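V-type ATPase 116 kDa subunit (Meiothermus ruber, PDB 3RRK) probably takes part, as a whole subunit, in rotary ATP-driven proton transport, this chain being the cytoplasmic N-terminal domain of subunit I, a homologue of V-ATPase subunit a. Local coordinates at residues E15-G21 and L308-Y314; Q74-V78 and R107-L111; V84-F90 and I261-R266. All blocks are in the same frame, centred on the assembly; numbering follows the deposited sequence.

Contact 1 of 3, residues E15-G21 and L308-Y314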
ATOM      1  N   GLU A  15     -40.523 -15.908  11.410  1.00132.84           N
ATOM      2  CA  GLU A  15     -39.221 -15.439  11.918  1.00128.55           C
ATOM      3  C   GLU A  15     -39.271 -14.042  12.552  1.00121.30           C
ATOM      4  O   GLU A  15     -39.838 -13.110  11.980  1.00118.02           O
ATOM      5  CB  GLU A  15     -38.163 -15.443  10.806  1.00130.37           C
ATOM      6  CG  GLU A  15     -37.787 -16.812  10.273  1.00133.58           C
ATOM      7  CD  GLU A  15     -36.876 -16.729   9.058  1.00139.04           C
ATOM      8  OE1 GLU A  15     -36.716 -15.614   8.508  1.00136.77           O
ATOM      9  OE2 GLU A  15     -36.320 -17.778   8.656  1.00140.51           O
ATOM     10  N   LYS A  16     -38.653 -13.904  13.724  1.00114.47           N
ATOM     11  CA  LYS A  16     -38.594 -12.623  14.421  1.00104.66           C
ATOM     12  C   LYS A  16     -37.731 -11.628  13.652  1.00 96.18           C
ATOM     13  O   LYS A  16     -36.686 -11.990  13.122  1.00 99.25           O
ATOM     14  CB  LYS A  16     -38.063 -12.807  15.848  1.00105.03           C
ATOM     15  CG  LYS A  16     -37.807 -11.495  16.590  1.00114.88           C
ATOM     16  CD  LYS A  16     -37.458 -11.710  18.062  1.00119.73           C
ATOM     17  CE  LYS A  16     -38.685 -12.100  18.875  1.00125.59           C
ATOM     18  NZ  LYS A  16     -38.378 -12.224  20.327  1.00128.97           N
ATOM     19  N   LEU A  17     -38.185 -10.379  13.569  1.00 82.64           N
ATOM     20  CA  LEU A  17     -37.392  -9.318  12.956  1.00 80.16           C
ATOM     21  C   LEU A  17     -37.051  -8.249  13.982  1.00 85.92           C
ATOM     22  O   LEU A  17     -37.878  -7.882  14.809  1.00 95.02           O
ATOM     23  CB  LEU A  17     -38.105  -8.675  11.759  1.00 74.71           C
ATOM     24  CG  LEU A  17     -37.328  -7.475  11.180  1.00 78.45           C
ATOM     25  CD1 LEU A  17     -36.211  -7.901  10.174  1.00 57.82           C
ATOM     26  CD2 LEU A  17     -38.263  -6.454  10.553  1.00 71.04           C
ATOM     27  N   ILE A  18     -35.823  -7.759  13.937  1.00 86.54           N
ATOM     28  CA  ILE A  18     -35.407  -6.720  14.850  1.00 82.40           C
ATOM     29  C   ILE A  18     -34.760  -5.636  14.021  1.00 82.01           C
ATOM     30  O   ILE A  18     -33.878  -5.906  13.219  1.00 86.17           O
ATOM     31  CB  ILE A  18     -34.433  -7.255  15.903  1.00 84.24           C
ATOM     32  CG1 ILE A  18     -35.028  -8.481  16.588  1.00 85.17           C
ATOM     33  CG2 ILE A  18     -34.133  -6.192  16.939  1.00 80.52           C
ATOM     34  CD1 ILE A  18     -34.035  -9.599  16.760  1.00 93.86           C
ATOM     35  N   VAL A  19     -35.225  -4.409  14.203  1.00 77.57           N
ATOM     36  CA  VAL A  19     -34.776  -3.310  13.383  1.00 80.75           C
ATOM     37  C   VAL A  19     -34.422  -2.127  14.256  1.00 80.33           C
ATOM     38  O   VAL A  19     -35.097  -1.860  15.244  1.00 77.30           O
ATOM     39  CB  VAL A  19     -35.876  -2.870  12.423  1.00 89.71           C
ATOM     40  CG1 VAL A  19     -35.330  -1.843  11.439  1.00 97.34           C
ATOM     41  CG2 VAL A  19     -36.443  -4.067  11.694  1.00 93.51           C
ATOM     42  N   ALA A  20     -33.364  -1.415  13.889  1.00 76.74           N
ATOM     43  CA  ALA A  20     -32.993  -0.211  14.605  1.00 76.69           C
ATOM     44  C   ALA A  20     -32.631   0.897  13.615  1.00 88.04           C
ATOM     45  O   ALA A  20     -32.248   0.622  12.478  1.00 92.96           O
ATOM     46  CB  ALA A  20     -31.846  -0.490  15.572  1.00 72.30           C
ATOM     47  N   GLY A  21     -32.775   2.146  14.045  1.00 83.97           N
ATOM     48  CA  GLY A  21     -32.422   3.272  13.210  1.00 90.26           C
ATOM     49  C   GLY A  21     -32.299   4.536  14.029  1.00 97.20           C
ATOM     50  O   GLY A  21     -32.233   4.492  15.259  1.00 96.07           O
ATOM     51  N   LEU A 308     -30.213   3.620   6.125  1.00136.57           N
ATOM     52  CA  LEU A 308     -29.875   4.295   7.398  1.00125.45           C
ATOM     53  C   LEU A 308     -30.131   3.410   8.629  1.00115.27           C
ATOM     54  O   LEU A 308     -29.884   3.815   9.774  1.00 98.72           O
ATOM     55  CB  LEU A 308     -30.678   5.598   7.575  1.00120.23           C
ATOM     56  CG  LEU A 308     -30.687   6.738   6.554  1.00118.16           C
ATOM     57  CD1 LEU A 308     -31.715   6.492   5.447  1.00117.93           C
ATOM     58  CD2 LEU A 308     -30.977   8.058   7.256  1.00116.04           C
ATOM     59  N   ARG A 309     -30.635   2.207   8.369  1.00119.75           N
ATOM     60  CA  ARG A 309     -31.136   1.310   9.395  1.00123.63           C
ATOM     61  C   ARG A 309     -30.472  -0.039   9.224  1.00122.43           C
ATOM     62  O   ARG A 309     -29.974  -0.361   8.145  1.00128.43           O
ATOM     63  CB  ARG A 309     -32.626   1.099   9.177  1.00132.42           C
ATOM     64  CG  ARG A 309     -32.890   0.447   7.827  1.00146.75           C
ATOM     65  CD  ARG A 309     -34.345   0.090   7.609  1.00164.72           C
ATOM     66  NE  ARG A 309     -34.705  -1.213   8.172  1.00177.31           N
ATOM     67  CZ  ARG A 309     -34.939  -2.312   7.454  1.00184.67           C
ATOM     68  NH1 ARG A 309     -34.852  -2.288   6.128  1.00186.47           N
ATOM     69  NH2 ARG A 309     -35.267  -3.443   8.068  1.00186.68           N
ATOM     70  N   ASP A 310     -30.485  -0.841  10.278  1.00116.79           N
ATOM     71  CA  ASP A 310     -30.061  -2.229  10.147  1.00111.35           C
ATOM     72  C   ASP A 310     -31.024  -3.189  10.830  1.00 97.95           C
ATOM     73  O   ASP A 310     -31.498  -2.948  11.936  1.00 95.76           O
ATOM     74  CB  ASP A 310     -28.620  -2.440  10.630  1.00114.44           C
ATOM     75  CG  ASP A 310     -28.272  -1.588  11.835  1.00117.07           C
ATOM     76  OD1 ASP A 310     -28.693  -1.927  12.964  1.00114.10           O
ATOM     77  OD2 ASP A 310     -27.559  -0.581  11.648  1.00122.18           O
ATOM     78  N   GLN A 311     -31.322  -4.277  10.140  1.00 91.44           N
ATOM     79  CA  GLN A 311     -32.230  -5.273  10.656  1.00 87.43           C
ATOM     80  C   GLN A 311     -31.439  -6.510  11.046  1.00 88.47           C
ATOM     81  O   GLN A 311     -30.223  -6.549  10.888  1.00 89.02           O
ATOM     82  CB  GLN A 311     -33.259  -5.638   9.581  1.00 83.19           C
ATOM     83  CG  GLN A 311     -32.803  -6.722   8.590  1.00 83.09           C
ATOM     84  CD  GLN A 311     -32.065  -6.162   7.375  1.00 90.12           C
ATOM     85  OE1 GLN A 311     -31.679  -4.988   7.346  1.00 96.81           O
ATOM     86  NE2 GLN A 311     -31.875  -7.005   6.359  1.00 83.47           N
ATOM     87  N   ILE A 312     -32.136  -7.503  11.587  1.00 90.55           N
ATOM     88  CA  ILE A 312     -31.664  -8.886  11.585  1.00 90.14           C
ATOM     89  C   ILE A 312     -32.877  -9.801  11.608  1.00 90.91           C
ATOM     90  O   ILE A 312     -33.636  -9.821  12.584  1.00 87.84           O
ATOM     91  CB  ILE A 312     -30.676  -9.247  12.745  1.00 94.60           C
ATOM     92  CG1 ILE A 312     -30.292 -10.729  12.662  1.00 99.43           C
ATOM     93  CG2 ILE A 312     -31.270  -8.952  14.109  1.00 95.46           C
ATOM     94  CD1 ILE A 312     -29.526 -11.255  13.863  1.00100.24           C
ATOM     95  N   VAL A 313     -33.076 -10.530  10.513  1.00 96.66           N
ATOM     96  CA  VAL A 313     -34.175 -11.480  10.435  1.00104.69           C
ATOM     97  C   VAL A 313     -33.839 -12.703  11.290  1.00115.86           C
ATOM     98  O   VAL A 313     -32.669 -12.990  11.552  1.00114.31           O
ATOM     99  CB  VAL A 313     -34.511 -11.876   8.976  1.00100.80           C
ATOM    100  CG1 VAL A 313     -35.928 -12.453   8.894  1.00105.81           C
ATOM    101  CG2 VAL A 313     -34.402 -10.665   8.052  1.00 98.19           C
ATOM    102  N   TYR A 314     -34.874 -13.398  11.749  1.00126.77           N
ATOM    103  CA  TYR A 314     -34.707 -14.534  12.646  1.00130.44           C
ATOM    104  C   TYR A 314     -33.591 -14.287  13.663  1.00114.47           C
ATOM    105  O   TYR A 314     -33.803 -13.665  14.706  1.00101.76           O
ATOM    106  CB  TYR A 314     -34.428 -15.807  11.845  1.00147.53           C
ATOM    107  CG  TYR A 314     -34.804 -17.062  12.584  1.00161.68           C
ATOM    108  CD1 TYR A 314     -34.804 -17.093  13.971  1.00166.33           C
ATOM    109  CD2 TYR A 314     -35.176 -18.212  11.900  1.00168.44           C
ATOM    110  CE1 TYR A 314     -35.151 -18.231  14.658  1.00170.43           C
ATOM    111  CE2 TYR A 314     -35.529 -19.359  12.579  1.00172.63           C
ATOM    112  CZ  TYR A 314     -35.514 -19.362  13.959  1.00174.57           C
ATOM    113  OH  TYR A 314     -35.862 -20.499  14.649  1.00177.54           O
TER
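Within E15-G21 and L308-Y314, strand 15-21 and strand 310-313 run antiparallel, their axes 4.7 Å apart at closest approach and their directions 170° from each other. Two hydrogen-bonded pairs, I18 with I312 and A20 with D310, hold them together. The I312 N to I18 O bond, 2.9 Å long, lies in the carbonyl plane, whereas I18 N meets I312 O at 3.3 Å from above its plane. I18 O, besides taking the I312 N-H, has Q311 CA 3.1 Å away in a CA-H...O contact.

L17, V19, Q311 and V313 share one face. Here L17 CD1 sits 3.8 Å from Q311 CB and also touches V313 CG2. Q311 turns its amide away through a bend at chi2 (-89°). V19 CG1 meets the in-plane edge of the R309 guanidinium, 3.4 Å from R309 NE. On the other face I18 and I312 lie alongside each other, pointing the same way, and helix 224-281 packs on this side through M280 and V277.

E15 crosses Y314 at about a right angle, with E15 CG 3.4 Å from Y314 CD2, while OE1 rests against V313 CG1. An alanine here would take away CG and the carboxylate, which would probably leave the Y314 ring less covered and freer to turn, and K298 without its weak, long ion-pair mate.

Strand 15-21 also bonds to strand 287-293 and is thus an inner strand; 310-313 is an outermost one of this chain's four-stranded antiparallel sheet, packed against helices in the alpha-beta lobe that holds both ends of the model.

Contact 2 of 3, residues Q74-V78 and R107-L111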
ATOM      1  N   GLN A  74      -6.262  -6.341  -0.581  1.00 50.11           N
ATOM      2  CA  GLN A  74      -4.836  -6.330  -0.828  1.00 54.94           C
ATOM      3  C   GLN A  74      -4.512  -7.080  -2.129  1.00 51.03           C
ATOM      4  O   GLN A  74      -3.749  -6.584  -2.948  1.00 53.53           O
ATOM      5  CB  GLN A  74      -4.072  -6.867   0.393  1.00 66.76           C
ATOM      6  CG  GLN A  74      -2.597  -7.189   0.157  1.00 84.63           C
ATOM      7  CD  GLN A  74      -2.355  -8.670  -0.158  1.00 93.92           C
ATOM      8  OE1 GLN A  74      -1.833  -9.014  -1.219  1.00 97.90           O
ATOM      9  NE2 GLN A  74      -2.739  -9.548   0.771  1.00 92.72           N
ATOM     10  N   SER A  75      -5.117  -8.250  -2.336  1.00 41.03           N
ATOM     11  CA  SER A  75      -4.873  -9.015  -3.556  1.00 40.91           C
ATOM     12  C   SER A  75      -5.345  -8.311  -4.829  1.00 49.99           C
ATOM     13  O   SER A  75      -4.627  -8.283  -5.828  1.00 56.43           O
ATOM     14  CB  SER A  75      -5.465 -10.422  -3.464  1.00 43.22           C
ATOM     15  OG  SER A  75      -4.992 -11.087  -2.301  1.00 51.43           O
ATOM     16  N   LEU A  76      -6.543  -7.735  -4.789  1.00 51.51           N
ATOM     17  CA  LEU A  76      -7.112  -7.070  -5.956  1.00 47.91           C
ATOM     18  C   LEU A  76      -6.265  -5.864  -6.366  1.00 51.15           C
ATOM     19  O   LEU A  76      -6.048  -5.606  -7.560  1.00 48.79           O
ATOM     20  CB  LEU A  76      -8.558  -6.673  -5.682  1.00 49.30           C
ATOM     21  CG  LEU A  76      -9.541  -7.847  -5.653  1.00 54.12           C
ATOM     22  CD1 LEU A  76     -10.829  -7.425  -4.963  1.00 53.89           C
ATOM     23  CD2 LEU A  76      -9.828  -8.381  -7.047  1.00 55.95           C
ATOM     24  N   THR A  77      -5.751  -5.156  -5.366  1.00 47.57           N
ATOM     25  CA  THR A  77      -4.835  -4.049  -5.598  1.00 55.16           C
ATOM     26  C   THR A  77      -3.605  -4.458  -6.394  1.00 54.61           C
ATOM     27  O   THR A  77      -3.253  -3.823  -7.397  1.00 58.98           O
ATOM     28  CB  THR A  77      -4.392  -3.412  -4.277  1.00 58.77           C
ATOM     29  OG1 THR A  77      -5.521  -2.773  -3.660  1.00 70.54           O
ATOM     30  CG2 THR A  77      -3.309  -2.379  -4.532  1.00 40.72           C
ATOM     31  N   VAL A  78      -2.970  -5.537  -5.958  1.00 47.53           N
ATOM     32  CA  VAL A  78      -1.784  -6.062  -6.640  1.00 50.21           C
ATOM     33  C   VAL A  78      -2.093  -6.454  -8.061  1.00 47.54           C
ATOM     34  O   VAL A  78      -1.284  -6.284  -8.971  1.00 50.73           O
ATOM     35  CB  VAL A  78      -1.243  -7.306  -5.905  1.00 45.26           C
ATOM     36  CG1 VAL A  78      -0.182  -8.037  -6.736  1.00 41.19           C
ATOM     37  CG2 VAL A  78      -0.714  -6.898  -4.560  1.00 34.22           C
ATOM     38  N   ARG A 107       0.528 -15.252  -2.506  1.00 45.50           N
ATOM     39  CA  ARG A 107       1.206 -15.061  -3.772  1.00 53.65           C
ATOM     40  C   ARG A 107       1.126 -13.620  -4.205  1.00 53.27           C
ATOM     41  O   ARG A 107       2.092 -13.070  -4.710  1.00 55.94           O
ATOM     42  CB  ARG A 107       0.639 -15.968  -4.855  1.00 63.22           C
ATOM     43  CG  ARG A 107       1.375 -17.288  -4.994  1.00 73.53           C
ATOM     44  CD  ARG A 107       0.556 -18.271  -5.815  1.00 77.06           C
ATOM     45  NE  ARG A 107       0.453 -17.889  -7.224  1.00 83.30           N
ATOM     46  CZ  ARG A 107      -0.631 -18.084  -7.979  1.00 87.89           C
ATOM     47  NH1 ARG A 107      -1.730 -18.635  -7.454  1.00 78.36           N
ATOM     48  NH2 ARG A 107      -0.625 -17.717  -9.259  1.00 90.29           N
ATOM     49  N   ALA A 108      -0.020 -12.991  -4.000  1.00 57.37           N
ATOM     50  CA  ALA A 108      -0.160 -11.628  -4.472  1.00 58.05           C
ATOM     51  C   ALA A 108       0.753 -10.762  -3.627  1.00 50.85           C
ATOM     52  O   ALA A 108       1.406  -9.846  -4.131  1.00 56.45           O
ATOM     53  CB  ALA A 108      -1.622 -11.147  -4.404  1.00 56.40           C
ATOM     54  N   GLU A 109       0.836 -11.065  -2.343  1.00 36.31           N
ATOM     55  CA  GLU A 109       1.653 -10.208  -1.492  1.00 47.28           C
ATOM     56  C   GLU A 109       3.103 -10.208  -1.951  1.00 53.45           C
ATOM     57  O   GLU A 109       3.741  -9.157  -2.034  1.00 53.97           O
ATOM     58  CB  GLU A 109       1.556 -10.607  -0.028  1.00 47.24           C
ATOM     59  CG  GLU A 109       2.049  -9.522   0.920  1.00 61.26           C
ATOM     60  CD  GLU A 109       2.358 -10.060   2.312  1.00 87.59           C
ATOM     61  OE1 GLU A 109       2.385 -11.304   2.480  1.00100.18           O
ATOM     62  OE2 GLU A 109       2.586  -9.243   3.236  1.00 92.08           O
ATOM     63  N   VAL A 110       3.599 -11.399  -2.264  1.00 52.82           N
ATOM     64  CA  VAL A 110       4.979 -11.614  -2.677  1.00 49.46           C
ATOM     65  C   VAL A 110       5.230 -10.999  -4.056  1.00 52.62           C
ATOM     66  O   VAL A 110       6.141 -10.205  -4.230  1.00 62.49           O
ATOM     67  CB  VAL A 110       5.311 -13.136  -2.655  1.00 42.39           C
ATOM     68  CG1 VAL A 110       6.508 -13.467  -3.515  1.00 40.34           C
ATOM     69  CG2 VAL A 110       5.510 -13.613  -1.220  1.00 36.20           C
ATOM     70  N   LEU A 111       4.412 -11.352  -5.034  1.00 45.94           N
ATOM     71  CA  LEU A 111       4.523 -10.753  -6.364  1.00 41.43           C
ATOM     72  C   LEU A 111       4.512  -9.237  -6.326  1.00 51.14           C
ATOM     73  O   LEU A 111       5.370  -8.604  -6.932  1.00 60.50           O
ATOM     74  CB  LEU A 111       3.409 -11.258  -7.265  1.00 44.81           C
ATOM     75  CG  LEU A 111       3.590 -12.759  -7.497  1.00 50.86           C
ATOM     76  CD1 LEU A 111       2.436 -13.371  -8.273  1.00 46.18           C
ATOM     77  CD2 LEU A 111       4.913 -12.987  -8.203  1.00 50.51           C
TER
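A108 points its methyl toward helix 56-79, and three side chains of Q74-V78 gather round it. V78 faces it from one turn further along, its CB 4.1 Å from A108 CB. With CG1 anti to the backbone N (chi1 169°), V78 CG1 reaches past the alanine methyl to the carbonyl, 3.5 Å from A108 O, and CG2 lies near the same oxygen. The valine therefore rests on backbone as much as on side chain.

S75 comes up beside the alanine, and S75 CB and OG each lie 4.0 Å from A108 CB. Its hydroxyl is already engaged by Q71 O, one turn back in its own helix, so towards A108 it offers only van der Waals contact. Q74 approaches from the E109 side. Its chain leaves toward the other helix, bends at chi2 (-96°) and brings Q74 OE1 up to the A108-E109 backbone, 3.8 Å from A108 CB and 3.5 Å from E109 N. E109 gives its CB to this contact, but its extended chain leads away, and its carboxylate forms a salt bridge with K113 of the same helix.

At the nearest point the small S75 and A108 face each other, their CA atoms 5.5 Å apart; the segment axes approach to 8.9 Å at an angle of 45°.

The pair joins the last turns of helix 56-79 to helix 94-138, with R115 of the latter bonding to V78 O. The long helix 224-281 completes the group: L260 packs on S75 and L76, while L252 and V249 meet R107 and L111.

Contact 3 of 3, residues V84-F90 and I261-R266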
ATOM      1  N   VAL A  84     -15.424  -3.961  -7.029  1.00 90.00           N
ATOM      2  CA  VAL A  84     -16.770  -3.683  -7.504  1.00 88.50           C
ATOM      3  C   VAL A  84     -17.639  -4.905  -7.296  1.00 95.61           C
ATOM      4  O   VAL A  84     -17.356  -5.966  -7.844  1.00101.96           O
ATOM      5  CB  VAL A  84     -16.783  -3.330  -8.988  1.00 88.48           C
ATOM      6  CG1 VAL A  84     -18.205  -3.027  -9.433  1.00 85.32           C
ATOM      7  CG2 VAL A  84     -15.868  -2.149  -9.251  1.00 88.13           C
ATOM      8  N   PRO A  85     -18.696  -4.759  -6.488  1.00 98.78           N
ATOM      9  CA  PRO A  85     -19.577  -5.855  -6.064  1.00 99.11           C
ATOM     10  C   PRO A  85     -20.035  -6.825  -7.172  1.00 96.69           C
ATOM     11  O   PRO A  85     -20.694  -6.432  -8.126  1.00 92.61           O
ATOM     12  CB  PRO A  85     -20.752  -5.108  -5.435  1.00 95.94           C
ATOM     13  CG  PRO A  85     -20.093  -3.924  -4.793  1.00 91.13           C
ATOM     14  CD  PRO A  85     -19.009  -3.508  -5.770  1.00 95.49           C
ATOM     15  N   SER A  86     -19.661  -8.094  -7.015  1.00 98.17           N
ATOM     16  CA  SER A  86     -20.048  -9.162  -7.928  1.00100.97           C
ATOM     17  C   SER A  86     -21.547  -9.383  -7.844  1.00103.35           C
ATOM     18  O   SER A  86     -22.146  -9.177  -6.791  1.00 98.38           O
ATOM     19  CB  SER A  86     -19.301 -10.455  -7.565  1.00100.79           C
ATOM     20  OG  SER A  86     -19.873 -11.601  -8.173  1.00103.49           O
ATOM     21  N   SER A  87     -22.153  -9.787  -8.957  1.00111.44           N
ATOM     22  CA  SER A  87     -23.581 -10.105  -8.980  1.00115.44           C
ATOM     23  C   SER A  87     -23.840 -11.454  -8.307  1.00111.20           C
ATOM     24  O   SER A  87     -24.900 -11.662  -7.703  1.00102.09           O
ATOM     25  CB  SER A  87     -24.119 -10.117 -10.418  1.00117.80           C
ATOM     26  OG  SER A  87     -24.027  -8.835 -11.014  1.00120.49           O
ATOM     27  N   LYS A  88     -22.866 -12.362  -8.421  1.00104.41           N
ATOM     28  CA  LYS A  88     -22.933 -13.662  -7.758  1.00 99.26           C
ATOM     29  C   LYS A  88     -21.760 -13.819  -6.797  1.00 91.40           C
ATOM     30  O   LYS A  88     -20.715 -14.396  -7.142  1.00 90.08           O
ATOM     31  CB  LYS A  88     -22.981 -14.810  -8.771  1.00111.33           C
ATOM     32  CG  LYS A  88     -23.242 -16.184  -8.143  1.00120.77           C
ATOM     33  CD  LYS A  88     -23.578 -17.257  -9.190  1.00126.99           C
ATOM     34  CE  LYS A  88     -25.002 -17.105  -9.739  1.00130.27           C
ATOM     35  NZ  LYS A  88     -25.428 -18.283 -10.559  1.00129.96           N
ATOM     36  N   PRO A  89     -21.939 -13.296  -5.577  1.00 75.99           N
ATOM     37  CA  PRO A  89     -20.953 -13.319  -4.501  1.00 67.57           C
ATOM     38  C   PRO A  89     -20.669 -14.757  -4.051  1.00 71.59           C
ATOM     39  O   PRO A  89     -21.550 -15.616  -4.172  1.00 69.81           O
ATOM     40  CB  PRO A  89     -21.652 -12.541  -3.369  1.00 60.91           C
ATOM     41  CG  PRO A  89     -22.803 -11.854  -3.991  1.00 57.92           C
ATOM     42  CD  PRO A  89     -23.215 -12.720  -5.127  1.00 66.85           C
ATOM     43  N   PHE A  90     -19.457 -15.009  -3.553  1.00 65.17           N
ATOM     44  CA  PHE A  90     -19.102 -16.305  -2.983  1.00 64.11           C
ATOM     45  C   PHE A  90     -20.243 -16.837  -2.083  1.00 67.11           C
ATOM     46  O   PHE A  90     -20.726 -16.106  -1.206  1.00 53.98           O
ATOM     47  CB  PHE A  90     -17.791 -16.171  -2.185  1.00 59.43           C
ATOM     48  CG  PHE A  90     -17.278 -17.464  -1.645  1.00 63.10           C
ATOM     49  CD1 PHE A  90     -16.484 -18.288  -2.425  1.00 64.00           C
ATOM     50  CD2 PHE A  90     -17.589 -17.859  -0.362  1.00 70.21           C
ATOM     51  CE1 PHE A  90     -16.023 -19.486  -1.936  1.00 69.31           C
ATOM     52  CE2 PHE A  90     -17.119 -19.064   0.137  1.00 78.92           C
ATOM     53  CZ  PHE A  90     -16.334 -19.877  -0.652  1.00 76.67           C
ATOM     54  N   ILE A 261     -13.019 -10.999  -6.173  1.00 65.25           N
ATOM     55  CA  ILE A 261     -14.143 -10.078  -6.195  1.00 58.42           C
ATOM     56  C   ILE A 261     -15.367 -10.669  -5.506  1.00 60.19           C
ATOM     57  O   ILE A 261     -15.988 -10.022  -4.670  1.00 69.91           O
ATOM     58  CB  ILE A 261     -14.469  -9.668  -7.647  1.00 64.84           C
ATOM     59  CG1 ILE A 261     -13.583  -8.497  -8.067  1.00 64.70           C
ATOM     60  CG2 ILE A 261     -15.921  -9.258  -7.797  1.00 69.08           C
ATOM     61  CD1 ILE A 261     -13.726  -8.138  -9.524  1.00 68.02           C
ATOM     62  N   ALA A 262     -15.715 -11.902  -5.848  1.00 53.71           N
ATOM     63  CA  ALA A 262     -16.844 -12.570  -5.200  1.00 50.53           C
ATOM     64  C   ALA A 262     -16.623 -12.810  -3.699  1.00 63.06           C
ATOM     65  O   ALA A 262     -17.581 -12.873  -2.936  1.00 59.28           O
ATOM     66  CB  ALA A 262     -17.124 -13.871  -5.883  1.00 35.64           C
ATOM     67  N   LEU A 263     -15.363 -12.996  -3.296  1.00 62.43           N
ATOM     68  CA  LEU A 263     -15.015 -13.174  -1.889  1.00 57.65           C
ATOM     69  C   LEU A 263     -15.161 -11.849  -1.163  1.00 56.61           C
ATOM     70  O   LEU A 263     -15.740 -11.767  -0.080  1.00 54.57           O
ATOM     71  CB  LEU A 263     -13.563 -13.662  -1.758  1.00 51.35           C
ATOM     72  CG  LEU A 263     -13.358 -15.113  -2.204  1.00 54.22           C
ATOM     73  CD1 LEU A 263     -11.928 -15.370  -2.694  1.00 50.56           C
ATOM     74  CD2 LEU A 263     -13.793 -16.092  -1.111  1.00 44.53           C
ATOM     75  N   TRP A 264     -14.619 -10.808  -1.776  1.00 46.75           N
ATOM     76  CA  TRP A 264     -14.666  -9.495  -1.196  1.00 44.61           C
ATOM     77  C   TRP A 264     -16.116  -9.135  -0.936  1.00 54.28           C
ATOM     78  O   TRP A 264     -16.493  -8.667   0.152  1.00 49.65           O
ATOM     79  CB  TRP A 264     -14.040  -8.498  -2.160  1.00 53.17           C
ATOM     80  CG  TRP A 264     -14.066  -7.094  -1.650  1.00 59.66           C
ATOM     81  CD1 TRP A 264     -13.187  -6.525  -0.775  1.00 58.40           C
ATOM     82  CD2 TRP A 264     -15.023  -6.078  -1.982  1.00 69.33           C
ATOM     83  NE1 TRP A 264     -13.534  -5.217  -0.542  1.00 69.41           N
ATOM     84  CE2 TRP A 264     -14.659  -4.918  -1.263  1.00 69.69           C
ATOM     85  CE3 TRP A 264     -16.147  -6.036  -2.820  1.00 67.23           C
ATOM     86  CZ2 TRP A 264     -15.384  -3.722  -1.357  1.00 61.80           C
ATOM     87  CZ3 TRP A 264     -16.864  -4.846  -2.911  1.00 63.13           C
ATOM     88  CH2 TRP A 264     -16.479  -3.708  -2.184  1.00 58.43           C
ATOM     89  N   THR A 265     -16.936  -9.386  -1.948  1.00 53.48           N
ATOM     90  CA  THR A 265     -18.325  -9.016  -1.902  1.00 49.64           C
ATOM     91  C   THR A 265     -19.039  -9.741  -0.765  1.00 59.01           C
ATOM     92  O   THR A 265     -19.621  -9.117   0.129  1.00 66.82           O
ATOM     93  CB  THR A 265     -18.972  -9.276  -3.253  1.00 52.77           C
ATOM     94  OG1 THR A 265     -18.305  -8.474  -4.228  1.00 57.43           O
ATOM     95  CG2 THR A 265     -20.441  -8.909  -3.237  1.00 45.55           C
ATOM     96  N   ARG A 266     -18.977 -11.059  -0.767  1.00 59.28           N
ATOM     97  CA  ARG A 266     -19.603 -11.799   0.320  1.00 61.11           C
ATOM     98  C   ARG A 266     -19.127 -11.306   1.699  1.00 64.47           C
ATOM     99  O   ARG A 266     -19.929 -11.175   2.628  1.00 59.89           O
ATOM    100  CB  ARG A 266     -19.348 -13.289   0.138  1.00 58.06           C
ATOM    101  CG  ARG A 266     -19.600 -14.138   1.359  1.00 57.58           C
ATOM    102  CD  ARG A 266     -21.067 -14.335   1.625  1.00 47.83           C
ATOM    103  NE  ARG A 266     -21.294 -15.206   2.777  1.00 54.07           N
ATOM    104  CZ  ARG A 266     -21.127 -16.530   2.765  1.00 60.90           C
ATOM    105  NH1 ARG A 266     -20.713 -17.157   1.654  1.00 53.02           N
ATOM    106  NH2 ARG A 266     -21.364 -17.229   3.872  1.00 55.91           N
TER
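F90 makes the largest contribution of the loop V84-F90 to the contact, fitting beside helix 224-281 between L263 and R266. One methyl of L263, CD2, sits over a face of the F90 ring, 4.0 Å from its centroid, in a CH-pi contact offset toward the rim. R266 passes on the other side of F90 from L263: its chain, bent at chi2 (75°), wraps round F90 O, with CB, CG and CD all close to that oxygen. R266 NH1 then bonds to F90 O at 3.0 Å, from above the carbonyl plane, and also to G92 O, while NE pairs with E270.

The backbone of F90 is fixed too, because F90 N reaches A262 O at 2.9 Å. That oxygen also accepts R266 N within the helix, and the two donors come from opposite faces of its carbonyl plane. A262 is small, and its methyl lies under the loop close to F90 N and K88 O. The loop V84-F90 is the irregular connection between helices 56-79 and 94-138, laid across the long helix 224-281 of the elongated helical part of the domain.

Further back along the loop, S86 N donates to T265 OG1 at 3.1 Å, nearly straight at 162°. The T265 hydroxyl donates its own proton to I261 O, so OG1 meets S86 N as acceptor. T265 CG2 meanwhile rests against the P89 ring, 3.8 Å from P89 CB and CG. I261 CG2 fills the dip between V84 O and S86 CB, 3.6 Å from each, and P85 lies alongside W264, touching the indole at its CZ3 edge.

How the contacts relate
From the N terminus, the chain starts in strand 15-21, whose partner in contact 1 comes only at the end of the model, so this contact closes a loop around almost everything else. Helix 56-79 then brings in Q74-V78, which contact 2 joins to R107-L111 after a short excursion. That excursion holds V84-F90, which waits for I261-R266 much later in the chain. Contacts 2 and 3 therefore cross, and both nest inside contact 1. They also touch, L76 CD2 lying 3.9 Å from I261 CG1, and together tie helices 56-79, 94-138 and 224-281. Contact 1 stands apart in the four-stranded sheet, its centre about 23 Å from that of contact 3.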